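Local coordinates for Lmo0547 protein (Listeria monocytogenes, PDB 4R9N) that is probably a sugar-responsive transcriptional regulator of the SorC family, seen here as its putative sugar-binding domain, at residues E18-V23 with D241-T246; K47-V52 with I73-L78; K51-G56 with T144-I149; I81-G86 with I205-E210; S186-A191 with E199-V204. One frame throughout, in Å; residues are numbered along the deposited sequence. Where two conformers were deposited one is given.

Contact 1 of 5, residues E18-V23 with D241-T246; sequences EEAIVV and DVIVIT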
# COMPACT_ATOMS: atom_id res chain seq x y z
N GLU A 18 -10.06 -0.70 -12.77
CA GLU A 18 -11.42 -1.02 -12.38
C GLU A 18 -12.15 0.27 -11.94
O GLU A 18 -13.34 0.52 -12.32
CB GLU A 18 -11.36 -2.08 -11.27
CG GLU A 18 -12.68 -2.51 -10.67
CD GLU A 18 -12.50 -3.46 -9.49
OE1 GLU A 18 -11.41 -4.07 -9.36
OE2 GLU A 18 -13.42 -3.57 -8.66
N GLU A 19 -11.48 1.09 -11.15
CA GLU A 19 -12.06 2.33 -10.68
C GLU A 19 -11.02 3.35 -10.27
O GLU A 19 -9.98 3.01 -9.70
CB GLU A 19 -13.02 2.09 -9.50
CG GLU A 19 -13.76 3.38 -9.11
CD GLU A 19 -14.73 3.24 -7.94
OE1 GLU A 19 -14.70 2.20 -7.23
OE2 GLU A 19 -15.56 4.19 -7.72
N ALA A 20 -11.31 4.62 -10.51
CA ALA A 20 -10.51 5.73 -10.01
C ALA A 20 -11.41 6.63 -9.18
O ALA A 20 -12.49 7.02 -9.65
CB ALA A 20 -9.80 6.46 -11.15
N ILE A 21 -11.01 6.90 -7.94
CA ILE A 21 -11.73 7.82 -7.10
C ILE A 21 -10.90 9.10 -6.95
O ILE A 21 -9.74 9.05 -6.47
CB ILE A 21 -11.94 7.18 -5.73
CG1 ILE A 21 -12.79 5.91 -5.88
CG2 ILE A 21 -12.55 8.23 -4.81
CD1 ILE A 21 -12.51 4.86 -4.80
N VAL A 22 -11.40 10.20 -7.48
CA VAL A 22 -10.63 11.41 -7.53
C VAL A 22 -11.27 12.39 -6.59
O VAL A 22 -12.47 12.68 -6.69
CB VAL A 22 -10.54 12.06 -8.94
CG1 VAL A 22 -9.74 13.32 -8.85
CG2 VAL A 22 -9.88 11.14 -9.93
N VAL A 23 -10.44 12.99 -5.76
CA VAL A 23 -10.91 13.82 -4.67
C VAL A 23 -10.62 15.27 -5.03
O VAL A 23 -9.50 15.59 -5.37
CB VAL A 23 -10.17 13.37 -3.37
CG1 VAL A 23 -10.29 14.40 -2.29
CG2 VAL A 23 -10.72 12.02 -2.91
N ASP A 241 -5.64 -1.91 -9.10
CA ASP A 241 -6.99 -1.96 -9.70
C ASP A 241 -7.83 -0.72 -9.44
O ASP A 241 -8.65 -0.34 -10.29
CB ASP A 241 -7.71 -3.21 -9.21
CG ASP A 241 -6.94 -4.49 -9.54
OD1 ASP A 241 -6.71 -4.72 -10.78
OD2 ASP A 241 -6.52 -5.25 -8.60
N VAL A 242 -7.63 -0.09 -8.29
CA VAL A 242 -8.44 1.03 -7.88
C VAL A 242 -7.44 2.03 -7.28
O VAL A 242 -6.56 1.67 -6.41
CB VAL A 242 -9.45 0.59 -6.77
CG1 VAL A 242 -10.18 1.80 -6.19
CG2 VAL A 242 -10.44 -0.49 -7.28
N ILE A 243 -7.54 3.24 -7.71
CA ILE A 243 -6.75 4.32 -7.11
C ILE A 243 -7.61 5.36 -6.49
O ILE A 243 -8.73 5.67 -7.01
CB ILE A 243 -5.81 5.04 -8.10
CG1 ILE A 243 -6.53 5.60 -9.32
CG2 ILE A 243 -4.68 4.12 -8.53
CD1 ILE A 243 -5.60 6.52 -10.08
N VAL A 244 -7.14 5.89 -5.37
CA VAL A 244 -7.76 7.00 -4.69
C VAL A 244 -6.68 8.06 -4.66
O VAL A 244 -5.61 7.87 -4.03
CB VAL A 244 -8.23 6.68 -3.25
CG1 VAL A 244 -9.01 7.84 -2.71
CG2 VAL A 244 -9.12 5.44 -3.26
N ILE A 245 -6.92 9.14 -5.41
CA ILE A 245 -5.98 10.25 -5.53
C ILE A 245 -6.68 11.58 -5.65
O ILE A 245 -7.90 11.63 -5.87
CB ILE A 245 -5.00 10.11 -6.71
CG1 ILE A 245 -5.74 10.09 -8.03
CG2 ILE A 245 -4.08 8.88 -6.53
CD1 ILE A 245 -4.77 10.16 -9.21
N THR A 246 -5.90 12.64 -5.52
CA THR A 246 -6.40 13.98 -5.59
C THR A 246 -6.55 14.38 -7.05
O THR A 246 -5.95 13.78 -7.94
CB THR A 246 -5.46 15.02 -4.93
OG1 THR A 246 -4.20 15.02 -5.56
CG2 THR A 246 -5.32 14.81 -3.44
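I21 packs its side chain against V242 and V244 where strand 19-23 runs parallel to strand 242-246. Its CB lies 3.8 Å from I243 O, close to the backbone of the partner strand. From CB the two branches part. CG2 reaches V244 CG1. CG1 stands anti to the carbonyl carbon (chi1 -62°) and carries CD1 back toward the start of the strands. There CD1 meets V244 CG2 at 3.8 Å and V242 CG1 at 4.1 Å. I21 and V244 lie side by side and point the same way. Helix 30-49 covers this face, with T44 on I21 and L37 on V244. On the other face A20 CB touches I243 CG1 at 3.8 Å, and helix 3-15 packs there through L11.

The backbones form a regular parallel ladder. I21 is bonded through both its N and its O: the N donates to I243 O at 2.8 Å, almost straight at 178°, and the O accepts from I245 N at 3.0 Å. E19 O takes I243 N, and V23 N gives to I245 O. At the start D241 O accepts E19 N at 3.3 Å and, weakly, E18 N. T246 ends its strand as an N-cap, its OG1 bonded to M249 N. Facing backbone groups thus pair with each other, while A20 N and V22 N on the outer edge are taken by E12 and E8 of helix 3-15. The acids E18, E19 and D241 gather at the start of the strands, where R48 forms salt bridges with both glutamates and V218 N bonds to D241.

Contact 2 of 5, residues K47-V52 with I73-L78; sequences KRIAKV and IPHKDL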
# COMPACT_ATOMS: atom_id res chain seq x y z
N LYS A 47 -17.44 1.35 2.00
CA LYS A 47 -18.54 0.73 1.24
C LYS A 47 -18.16 -0.55 0.45
O LYS A 47 -18.91 -1.49 0.37
CB LYS A 47 -19.14 1.74 0.26
CG LYS A 47 -20.25 2.59 0.85
CD LYS A 47 -19.78 3.88 1.41
CE LYS A 47 -20.83 5.00 1.21
NZ LYS A 47 -21.91 4.88 2.23
N ARG A 48 -16.96 -0.57 -0.10
CA ARG A 48 -16.41 -1.69 -0.77
C ARG A 48 -16.03 -2.78 0.23
O ARG A 48 -16.29 -4.02 0.02
CB ARG A 48 -15.16 -1.21 -1.50
CG ARG A 48 -14.68 -2.05 -2.61
CD ARG A 48 -13.51 -1.36 -3.28
NE ARG A 48 -13.86 -0.76 -4.55
CZ ARG A 48 -13.92 -1.42 -5.69
NH1 ARG A 48 -13.70 -2.75 -5.71
NH2 ARG A 48 -14.21 -0.76 -6.81
N ILE A 49 -15.39 -2.34 1.31
CA ILE A 49 -14.93 -3.30 2.34
C ILE A 49 -16.11 -4.05 2.95
O ILE A 49 -15.96 -5.25 3.35
CB ILE A 49 -14.11 -2.57 3.45
CG1 ILE A 49 -12.76 -2.16 2.87
CG2 ILE A 49 -13.93 -3.40 4.72
CD1 ILE A 49 -12.06 -0.99 3.62
N ALA A 50 -17.26 -3.36 3.07
CA ALA A 50 -18.51 -4.02 3.58
C ALA A 50 -18.84 -5.28 2.84
O ALA A 50 -19.46 -6.18 3.40
CB ALA A 50 -19.71 -3.08 3.57
N LYS A 51 -18.47 -5.33 1.59
CA LYS A 51 -18.76 -6.47 0.72
C LYS A 51 -17.77 -7.63 0.73
O LYS A 51 -18.06 -8.67 0.09
CB LYS A 51 -18.95 -5.97 -0.72
CG LYS A 51 -20.20 -5.08 -0.86
CD LYS A 51 -20.20 -4.31 -2.17
CE LYS A 51 -21.38 -4.67 -3.08
NZ LYS A 51 -21.19 -4.18 -4.48
N VAL A 52 -16.58 -7.50 1.33
CA VAL A 52 -15.56 -8.58 1.17
C VAL A 52 -15.46 -9.37 2.46
O VAL A 52 -15.95 -8.92 3.48
CB VAL A 52 -14.17 -8.06 0.79
CG1 VAL A 52 -14.23 -7.17 -0.44
CG2 VAL A 52 -13.58 -7.19 1.93
N ILE A 73 -18.19 1.14 11.84
CA ILE A 73 -19.28 0.35 11.36
C ILE A 73 -18.96 -1.11 11.55
O ILE A 73 -17.96 -1.61 11.02
CB ILE A 73 -19.52 0.57 9.86
CG1 ILE A 73 -20.01 2.00 9.61
CG2 ILE A 73 -20.64 -0.37 9.36
CD1 ILE A 73 -20.18 2.35 8.12
N PRO A 74 -19.83 -1.84 12.24
CA PRO A 74 -19.45 -3.23 12.46
C PRO A 74 -19.44 -4.05 11.17
O PRO A 74 -20.26 -3.81 10.26
CB PRO A 74 -20.55 -3.73 13.40
CG PRO A 74 -21.11 -2.50 14.07
CD PRO A 74 -21.03 -1.44 13.01
N HIS A 75 -18.50 -4.99 11.09
CA HIS A 75 -18.43 -6.01 10.02
C HIS A 75 -17.82 -7.23 10.66
O HIS A 75 -16.66 -7.60 10.43
CB HIS A 75 -17.58 -5.48 8.85
CG HIS A 75 -17.53 -6.35 7.61
ND1 HIS A 75 -18.11 -7.60 7.51
CD2 HIS A 75 -16.94 -6.11 6.41
CE1 HIS A 75 -17.86 -8.11 6.31
NE2 HIS A 75 -17.15 -7.22 5.63
N LYS A 76 -18.59 -7.84 11.54
CA LYS A 76 -17.99 -8.84 12.45
C LYS A 76 -17.40 -10.08 11.76
O LYS A 76 -16.45 -10.69 12.29
CB LYS A 76 -18.97 -9.22 13.55
CG LYS A 76 -20.13 -10.03 13.01
CD LYS A 76 -21.00 -10.66 14.10
CE LYS A 76 -21.62 -11.95 13.57
NZ LYS A 76 -22.28 -11.76 12.24
N ASP A 77 -17.89 -10.43 10.57
CA ASP A 77 -17.34 -11.57 9.84
C ASP A 77 -16.04 -11.30 9.03
O ASP A 77 -15.50 -12.20 8.47
CB ASP A 77 -18.40 -12.23 8.93
CG ASP A 77 -19.61 -12.81 9.73
OD1 ASP A 77 -19.48 -13.15 10.92
OD2 ASP A 77 -20.71 -12.93 9.14
N LEU A 78 -15.57 -10.07 8.95
CA LEU A 78 -14.38 -9.76 8.19
C LEU A 78 -13.15 -10.34 8.87
O LEU A 78 -13.11 -10.38 10.09
CB LEU A 78 -14.22 -8.23 8.10
CG LEU A 78 -13.04 -7.70 7.24
CD1 LEU A 78 -13.18 -8.03 5.78
CD2 LEU A 78 -12.98 -6.17 7.32
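The H75 side chain extends toward A50 and V52 with CG anti to the backbone N (chi1 -174°), and the second torsion, close to zero, turns the ring so that NE2 faces the carbonyls of I49 and V52. L78 also has CG anti to its N (chi1 -176°), which sends its two methyl branches to I49 and V52. H75 NE2 donates to V52 O at 3.0 Å. The N-H...O angle of 138° is bent, and the oxygen is somewhat tilted from the ring plane. I49 O sits at the ring edge, in plane, 3.2 Å from the same NE2.

The contact joins two turns of the Rossmann-like domain. I49 to V52 form a type I turn on the way from helix 30-49 to strand 54-57. H75 to L78 form another just before strand 79-82. The H75 ring is thus placed at a helix-to-strand connection. L78 CB sits over the centre of the ring, 3.7 Å above its plane.

The rest of the contact is apolar. L78 CD2 meets I49 CG2 at 3.9 Å, the two side chains crossing at a slant. L78 CD1 lies 4.0 Å from V52 CG2, and these two side chains run side by side. M107 of helix 96-107 packs against I49, H75 and L78 alike.

Contact 3 of 5, residues K51-G56 with T144-I149; sequences KVKTLG and TVDMAI
D146 OD2 is gripped by two donors of K53, the backbone N and the side-chain NZ. K53 N gives a firm bond of 2.9 Å at 163°, meeting OD2 nearly along its C-O axis. The NZ bond to OD2 is weak. NZ forms a salt bridge with D146 OD1 at 2.9 Å, on the syn side and 20° out of the carboxylate plane. The lysine chain is bent at its third and fourth torsions, which folds NZ back onto the carboxylate. The two side chains cross at about a right angle. Both oxygens are therefore held, and the carboxylate is fixed in rotation.

T54 OG1 accepts D146 N at 2.9 Å. A water bridges T54 OG1 and D146 OD1, the bond to OD1 being weak. T54 O takes D146 N and M147 N only weakly.

Further along, the backbones pair more tightly. G56 N donates to M147 O at 2.9 Å and 174°, and G56 O accepts I149 N at 2.9 Å. V145 CG1 packs 3.7 Å from G56 N. On the face of L55 and M147, L55 CD1 lies 3.9 Å from M147 CG and also touches I149 CD1. The selenium of M147, a selenomethionine, meets V52 CG1. I49 of helix 30-49 closes over L55, M147 and I149. Strands 54-57 and 147-151 are parallel neighbours in the central sheet, an arrangement typical of a Rossmann-like alpha/beta domain.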
# COMPACT_ATOMS: atom_id res chain seq x y z
N LYS A 51 -18.47 -5.33 1.59
CA LYS A 51 -18.76 -6.47 0.72
C LYS A 51 -17.77 -7.63 0.73
O LYS A 51 -18.06 -8.67 0.09
CB LYS A 51 -18.95 -5.97 -0.72
CG LYS A 51 -20.20 -5.08 -0.86
CD LYS A 51 -20.20 -4.31 -2.17
CE LYS A 51 -21.38 -4.67 -3.08
NZ LYS A 51 -21.19 -4.18 -4.48
N VAL A 52 -16.58 -7.50 1.33
CA VAL A 52 -15.56 -8.58 1.17
C VAL A 52 -15.46 -9.37 2.46
O VAL A 52 -15.95 -8.92 3.48
CB VAL A 52 -14.17 -8.06 0.79
CG1 VAL A 52 -14.23 -7.17 -0.44
CG2 VAL A 52 -13.58 -7.19 1.93
N LYS A 53 -14.87 -10.55 2.38
CA LYS A 53 -14.70 -11.45 3.53
C LYS A 53 -13.33 -11.27 4.20
O LYS A 53 -13.19 -11.55 5.40
CB LYS A 53 -14.71 -12.93 3.07
CG LYS A 53 -15.92 -13.37 2.28
CD LYS A 53 -15.77 -14.79 1.67
CE LYS A 53 -14.60 -15.00 0.71
NZ LYS A 53 -14.61 -14.25 -0.59
N THR A 54 -12.35 -10.86 3.38
CA THR A 54 -10.99 -10.75 3.81
C THR A 54 -10.32 -9.50 3.20
O THR A 54 -10.51 -9.17 1.98
CB THR A 54 -10.17 -11.98 3.44
OG1 THR A 54 -10.25 -12.19 2.01
CG2 THR A 54 -10.59 -13.31 4.20
N LEU A 55 -9.54 -8.82 4.02
CA LEU A 55 -8.95 -7.52 3.64
C LEU A 55 -7.46 -7.53 4.10
O LEU A 55 -7.19 -7.78 5.28
CB LEU A 55 -9.67 -6.39 4.31
CG LEU A 55 -9.04 -4.99 4.25
CD1 LEU A 55 -9.13 -4.54 2.82
CD2 LEU A 55 -9.84 -4.04 5.11
N GLY A 56 -6.55 -7.33 3.17
CA GLY A 56 -5.11 -7.20 3.44
C GLY A 56 -4.74 -5.71 3.51
O GLY A 56 -5.25 -4.89 2.72
N THR A 144 -4.27 -14.69 -0.22
CA THR A 144 -5.65 -15.02 -0.63
C THR A 144 -6.70 -14.03 -0.27
O THR A 144 -7.88 -14.29 -0.41
CB THR A 144 -6.00 -16.43 -0.14
OG1 THR A 144 -5.96 -16.48 1.28
CG2 THR A 144 -5.03 -17.41 -0.72
N VAL A 145 -6.32 -12.80 0.14
CA VAL A 145 -7.36 -11.82 0.51
C VAL A 145 -8.16 -11.42 -0.70
O VAL A 145 -7.64 -11.46 -1.82
CB VAL A 145 -6.77 -10.56 1.24
CG1 VAL A 145 -6.09 -10.97 2.56
CG2 VAL A 145 -5.79 -9.84 0.34
N ASP A 146 -9.40 -11.02 -0.47
CA ASP A 146 -10.32 -10.57 -1.53
C ASP A 146 -9.83 -9.22 -2.08
O ASP A 146 -10.01 -8.88 -3.26
CB ASP A 146 -11.72 -10.38 -0.97
CG ASP A 146 -12.49 -11.70 -0.66
OD1 ASP A 146 -12.14 -12.80 -1.13
OD2 ASP A 146 -13.43 -11.60 0.14
N MSE A 147 -9.35 -8.39 -1.14
CA MSE A 147 -8.87 -7.05 -1.50
C MSE A 147 -7.74 -6.63 -0.67
O MSE A 147 -7.63 -7.03 0.48
CB MSE A 147 -10.09 -6.13 -1.21
CG MSE A 147 -9.92 -4.67 -0.98
SE MSE A 147 -11.76 -4.00 -0.45
CE MSE A 147 -10.87 -2.38 -0.54
N ALA A 148 -6.93 -5.69 -1.19
CA ALA A 148 -5.75 -5.22 -0.41
C ALA A 148 -5.69 -3.70 -0.55
O ALA A 148 -6.04 -3.18 -1.61
CB ALA A 148 -4.49 -5.86 -0.91
N ILE A 149 -5.25 -3.01 0.49
CA ILE A 149 -5.05 -1.57 0.45
C ILE A 149 -3.57 -1.32 0.69
O ILE A 149 -3.00 -1.77 1.70
CB ILE A 149 -5.87 -0.86 1.49
CG1 ILE A 149 -7.35 -1.20 1.22
CG2 ILE A 149 -5.55 0.66 1.49
CD1 ILE A 149 -8.31 -0.63 2.25
O HOH W 1 -11.36 -14.37 1.18

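Contact 4 of 5, residues I81-G86 with I205-E210; sequences IPLIGG and IGLSLE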
# COMPACT_ATOMS: atom_id res chain seq x y z
N ILE A 81 -5.83 -8.91 7.53
CA ILE A 81 -4.53 -9.56 7.50
C ILE A 81 -3.44 -8.53 7.14
O ILE A 81 -3.51 -7.88 6.09
CB ILE A 81 -4.46 -10.63 6.38
CG1 ILE A 81 -5.68 -11.54 6.39
CG2 ILE A 81 -3.14 -11.40 6.43
CD1 ILE A 81 -5.68 -12.52 7.51
N PRO A 82 -2.38 -8.45 7.96
CA PRO A 82 -1.26 -7.55 7.62
C PRO A 82 -0.45 -8.20 6.51
O PRO A 82 -0.28 -9.47 6.50
CB PRO A 82 -0.46 -7.47 8.96
CG PRO A 82 -0.84 -8.65 9.69
CD PRO A 82 -2.24 -9.03 9.30
N LEU A 83 -0.02 -7.40 5.55
CA LEU A 83 0.67 -7.92 4.39
C LEU A 83 2.21 -7.78 4.54
O LEU A 83 2.94 -8.11 3.60
CB LEU A 83 0.22 -7.22 3.14
CG LEU A 83 -1.25 -7.44 2.83
CD1 LEU A 83 -1.66 -6.62 1.63
CD2 LEU A 83 -1.61 -8.87 2.67
N ILE A 84 2.66 -7.25 5.68
CA ILE A 84 4.11 -7.00 5.88
C ILE A 84 4.34 -7.07 7.38
O ILE A 84 3.46 -6.72 8.14
CB ILE A 84 4.56 -5.65 5.32
CG1 ILE A 84 6.08 -5.52 5.52
CG2 ILE A 84 3.82 -4.45 5.88
CD1 ILE A 84 6.69 -4.69 4.52
N GLY A 85 5.49 -7.57 7.81
CA GLY A 85 5.81 -7.67 9.24
C GLY A 85 6.16 -6.31 9.88
O GLY A 85 6.13 -5.32 9.23
N GLY A 86 6.59 -6.37 11.14
CA GLY A 86 7.18 -5.24 11.89
C GLY A 86 6.41 -5.03 13.19
O GLY A 86 5.17 -5.07 13.14
N ILE A 205 9.85 -9.73 4.86
CA ILE A 205 8.81 -10.68 5.22
C ILE A 205 7.48 -9.98 4.95
O ILE A 205 7.04 -9.16 5.71
CB ILE A 205 8.93 -11.13 6.70
CG1 ILE A 205 10.33 -11.79 6.90
CG2 ILE A 205 7.80 -12.11 7.02
CD1 ILE A 205 10.60 -12.34 8.26
N GLY A 206 6.84 -10.37 3.86
CA GLY A 206 5.55 -9.85 3.49
C GLY A 206 5.28 -10.27 2.04
O GLY A 206 6.12 -10.88 1.38
N LEU A 207 4.11 -9.87 1.56
CA LEU A 207 3.65 -10.19 0.23
C LEU A 207 4.52 -9.57 -0.83
O LEU A 207 4.86 -8.37 -0.73
CB LEU A 207 2.24 -9.60 0.11
CG LEU A 207 1.24 -10.07 -0.89
CD1 LEU A 207 0.44 -11.19 -0.25
CD2 LEU A 207 0.27 -8.95 -1.23
N SER A 208 4.88 -10.33 -1.87
CA SER A 208 5.66 -9.87 -3.00
C SER A 208 4.80 -9.17 -4.05
O SER A 208 3.55 -9.24 -4.02
CB SER A 208 6.35 -11.07 -3.65
OG SER A 208 5.34 -11.82 -4.34
N LEU A 209 5.42 -8.45 -4.98
CA LEU A 209 4.63 -7.77 -6.04
C LEU A 209 3.87 -8.74 -6.92
O LEU A 209 2.71 -8.47 -7.31
CB LEU A 209 5.48 -6.85 -6.92
CG LEU A 209 6.13 -5.74 -6.10
CD1 LEU A 209 6.98 -4.85 -6.97
CD2 LEU A 209 5.13 -4.91 -5.34
N GLU A 210 4.46 -9.89 -7.22
CA GLU A 210 3.71 -10.85 -8.02
C GLU A 210 2.53 -11.45 -7.29
O GLU A 210 1.48 -11.68 -7.88
CB GLU A 210 4.62 -11.93 -8.58
CG GLU A 210 5.50 -11.38 -9.69
CD GLU A 210 4.89 -11.41 -11.10
OE1 GLU A 210 3.78 -10.88 -11.38
OE2 GLU A 210 5.58 -11.95 -11.98
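L83 and G206 meet at the tight part of this contact, backbone on backbone. L83 O lies 3.1 Å from G206 CA and accepts L207 N at 2.9 Å, with an N-H...O angle of 160°. The donor is somewhat tilted from the carbonyl plane. The next bond runs the other way: G85 N gives to I205 O at 3.1 Å, nearly along the C=O axis. Between these two bonds I84 and G206 form a single bridge, their CA atoms only 4.0 Å apart. The lack of a side chain on G206 permits this approach, because a CB there would run into L83 O and I84 CA.

In this Rossmann-like domain, residues 83-85 follow strand 79-82 at the C-terminal edge of the parallel sheet. Residues 205-207 lead into helix 209-213, and S208 is its N-cap. The touching pieces run in nearly opposite directions, 174° apart. N185 ND2 bonds to both L83 O and L207 O, so L83 O has a second donor.

The side chains pack more loosely than the backbones. L83 and L207 lie side by side and point the same way, but their nearest atoms, L83 CD1 and L207 CD2, are 4.2 Å apart. L83 has CG anti to its carbonyl carbon (chi1 -64°), which takes CD1 to that neighbour. I84 CG1 comes within 3.8 Å of I205 O. G206 is partly exposed, although L83, I84, I205 and L207 around it are buried. G206 O is taken by R187 NH2.

Contact 5 of 5, residues S186-A191 with E199-V204; sequences SRFFTA and EINTHV
Strand 187-190 of the small antiparallel hairpin meets the short, weakly bonded helix 199-202 chiefly through N201. N201 pairs its amide with both backbone polar groups of F188. Its OD1 accepts F188 N at 2.9 Å, almost straight at 175°. Its ND2 gives to F188 O at 2.9 Å, in the carbonyl plane and on a lone pair. N201 CG stands anti to the carbonyl carbon (chi1 -74°), which carries the amide across to the strand. ND2 also bonds to A196 O. The two bonds to F188 fix the rotation of the amide.

OD1 also sits at the edge of the F188 ring. Ring and amide planes are 20° apart. I200 CG2 reaches F188 CE2 at 3.7 Å.

R187, bent at its second torsion, runs past V204 in the opposite direction, with NE 3.8 Å from V204 CG1. N201 O lies over one face of the guanidinium. NH1 forms a salt bridge with E195 OE1, and NH2 turns to G206. V204 CG2 packs 3.5 Å from S186 O, which has no polar partner in the model. N201 thus pairs with F188 much as a neighbouring strand would, joining helix 199-202 to the small beta hairpin of strands 180-184 and 187-190.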
# COMPACT_ATOMS: atom_id res chain seq x y z
N SER A 186 7.00 -2.41 0.80
CA SER A 186 8.44 -2.55 0.95
C SER A 186 9.10 -3.45 -0.11
O SER A 186 10.17 -4.03 0.16
CB SER A 186 8.82 -3.09 2.32
OG SER A 186 10.23 -3.03 2.54
N ARG A 187 8.50 -3.55 -1.28
CA ARG A 187 9.14 -4.20 -2.43
C ARG A 187 9.44 -3.08 -3.47
O ARG A 187 8.53 -2.35 -3.84
CB ARG A 187 8.26 -5.25 -3.06
CG ARG A 187 7.88 -6.36 -2.15
CD ARG A 187 9.07 -7.12 -1.57
NE ARG A 187 8.62 -8.27 -0.80
CZ ARG A 187 8.86 -9.56 -1.08
NH1 ARG A 187 9.55 -9.95 -2.19
NH2 ARG A 187 8.37 -10.46 -0.27
N PHE A 188 10.70 -2.98 -3.87
CA PHE A 188 11.27 -1.90 -4.70
C PHE A 188 11.30 -2.33 -6.13
O PHE A 188 11.87 -3.38 -6.43
CB PHE A 188 12.67 -1.64 -4.16
CG PHE A 188 12.63 -1.06 -2.81
CD1 PHE A 188 12.42 0.31 -2.64
CD2 PHE A 188 12.74 -1.87 -1.67
CE1 PHE A 188 12.34 0.88 -1.38
CE2 PHE A 188 12.63 -1.30 -0.42
CZ PHE A 188 12.44 0.06 -0.28
N PHE A 189 10.65 -1.58 -7.00
CA PHE A 189 10.47 -1.96 -8.38
C PHE A 189 11.09 -0.96 -9.34
O PHE A 189 11.29 0.21 -9.04
CB PHE A 189 8.98 -2.20 -8.72
CG PHE A 189 8.08 -1.04 -8.40
CD1 PHE A 189 7.45 -0.96 -7.14
CD2 PHE A 189 7.86 -0.04 -9.32
CE1 PHE A 189 6.54 0.09 -6.86
CE2 PHE A 189 7.00 1.03 -9.03
CZ PHE A 189 6.30 1.08 -7.80
N THR A 190 11.48 -1.50 -10.47
CA THR A 190 11.97 -0.74 -11.60
C THR A 190 10.82 -0.18 -12.43
O THR A 190 9.66 -0.40 -12.11
CB THR A 190 12.86 -1.64 -12.48
OG1 THR A 190 12.21 -2.89 -12.72
CG2 THR A 190 14.18 -1.94 -11.74
N ALA A 191 11.15 0.53 -13.51
CA ALA A 191 10.16 1.19 -14.34
C ALA A 191 9.12 0.23 -14.92
O ALA A 191 8.01 0.62 -15.25
CB ALA A 191 10.84 1.96 -15.46
N GLU A 199 19.26 -7.12 -2.79
CA GLU A 199 19.21 -7.75 -1.47
C GLU A 199 17.98 -7.43 -0.66
O GLU A 199 17.34 -8.34 -0.13
CB GLU A 199 20.46 -7.33 -0.65
CG GLU A 199 20.53 -7.90 0.77
CD GLU A 199 20.05 -6.95 1.88
OE1 GLU A 199 19.99 -5.72 1.70
OE2 GLU A 199 19.77 -7.46 2.99
N ILE A 200 17.66 -6.15 -0.51
CA ILE A 200 16.51 -5.74 0.28
C ILE A 200 15.24 -6.56 -0.09
O ILE A 200 14.56 -7.07 0.80
CB ILE A 200 16.23 -4.21 0.22
CG1 ILE A 200 17.32 -3.44 1.01
CG2 ILE A 200 14.86 -3.91 0.83
CD1 ILE A 200 17.05 -1.95 1.20
N ASN A 201 14.92 -6.69 -1.36
CA ASN A 201 13.70 -7.38 -1.80
C ASN A 201 13.65 -8.83 -1.36
O ASN A 201 12.56 -9.37 -1.12
CB ASN A 201 13.43 -7.30 -3.31
CG ASN A 201 12.95 -5.92 -3.75
OD1 ASN A 201 12.44 -5.13 -2.91
ND2 ASN A 201 13.23 -5.56 -5.01
N THR A 202 14.81 -9.48 -1.26
CA THR A 202 14.83 -10.87 -0.87
C THR A 202 14.84 -11.06 0.65
O THR A 202 14.85 -12.21 1.15
CB THR A 202 16.06 -11.60 -1.46
OG1 THR A 202 17.24 -10.97 -0.96
CG2 THR A 202 16.04 -11.58 -2.99
N HIS A 203 14.91 -9.98 1.42
CA HIS A 203 14.97 -10.05 2.86
C HIS A 203 13.71 -9.49 3.56
O HIS A 203 13.66 -9.32 4.77
CB HIS A 203 16.27 -9.41 3.36
CG HIS A 203 17.49 -10.23 3.03
ND1 HIS A 203 18.02 -10.32 1.75
CD2 HIS A 203 18.24 -11.05 3.79
CE1 HIS A 203 19.06 -11.15 1.76
NE2 HIS A 203 19.24 -11.57 2.99
N VAL A 204 12.66 -9.22 2.79
CA VAL A 204 11.45 -8.66 3.35
C VAL A 204 10.46 -9.80 3.68
O VAL A 204 10.24 -10.69 2.86
CB VAL A 204 10.83 -7.67 2.33
CG1 VAL A 204 9.41 -7.26 2.77
CG2 VAL A 204 11.67 -6.41 2.23

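In the fold
Contacts 1, 3 and 4 all reach the seven-stranded parallel sheet. Contact 1 lies at one outer edge, and contact 3 lies between inner strands 54-57 and 147-151. Contact 4 extends from strand 79-82, the neighbour of 54-57. Contacts 2 and 3 share K51 and V52, with centres about 10 Å apart. Contact 2 also touches contact 1. Contacts 4 and 5 touch, with centres about 12 Å apart, whereas the centres of contacts 2 and 5 are about 32 Å apart. Along the chain the other four are nested inside contact 1. Contacts 3 and 4 cross, and contact 5 is nested inside contact 4. Contact 1 thus brings the first and last strands together at one edge of the sheet.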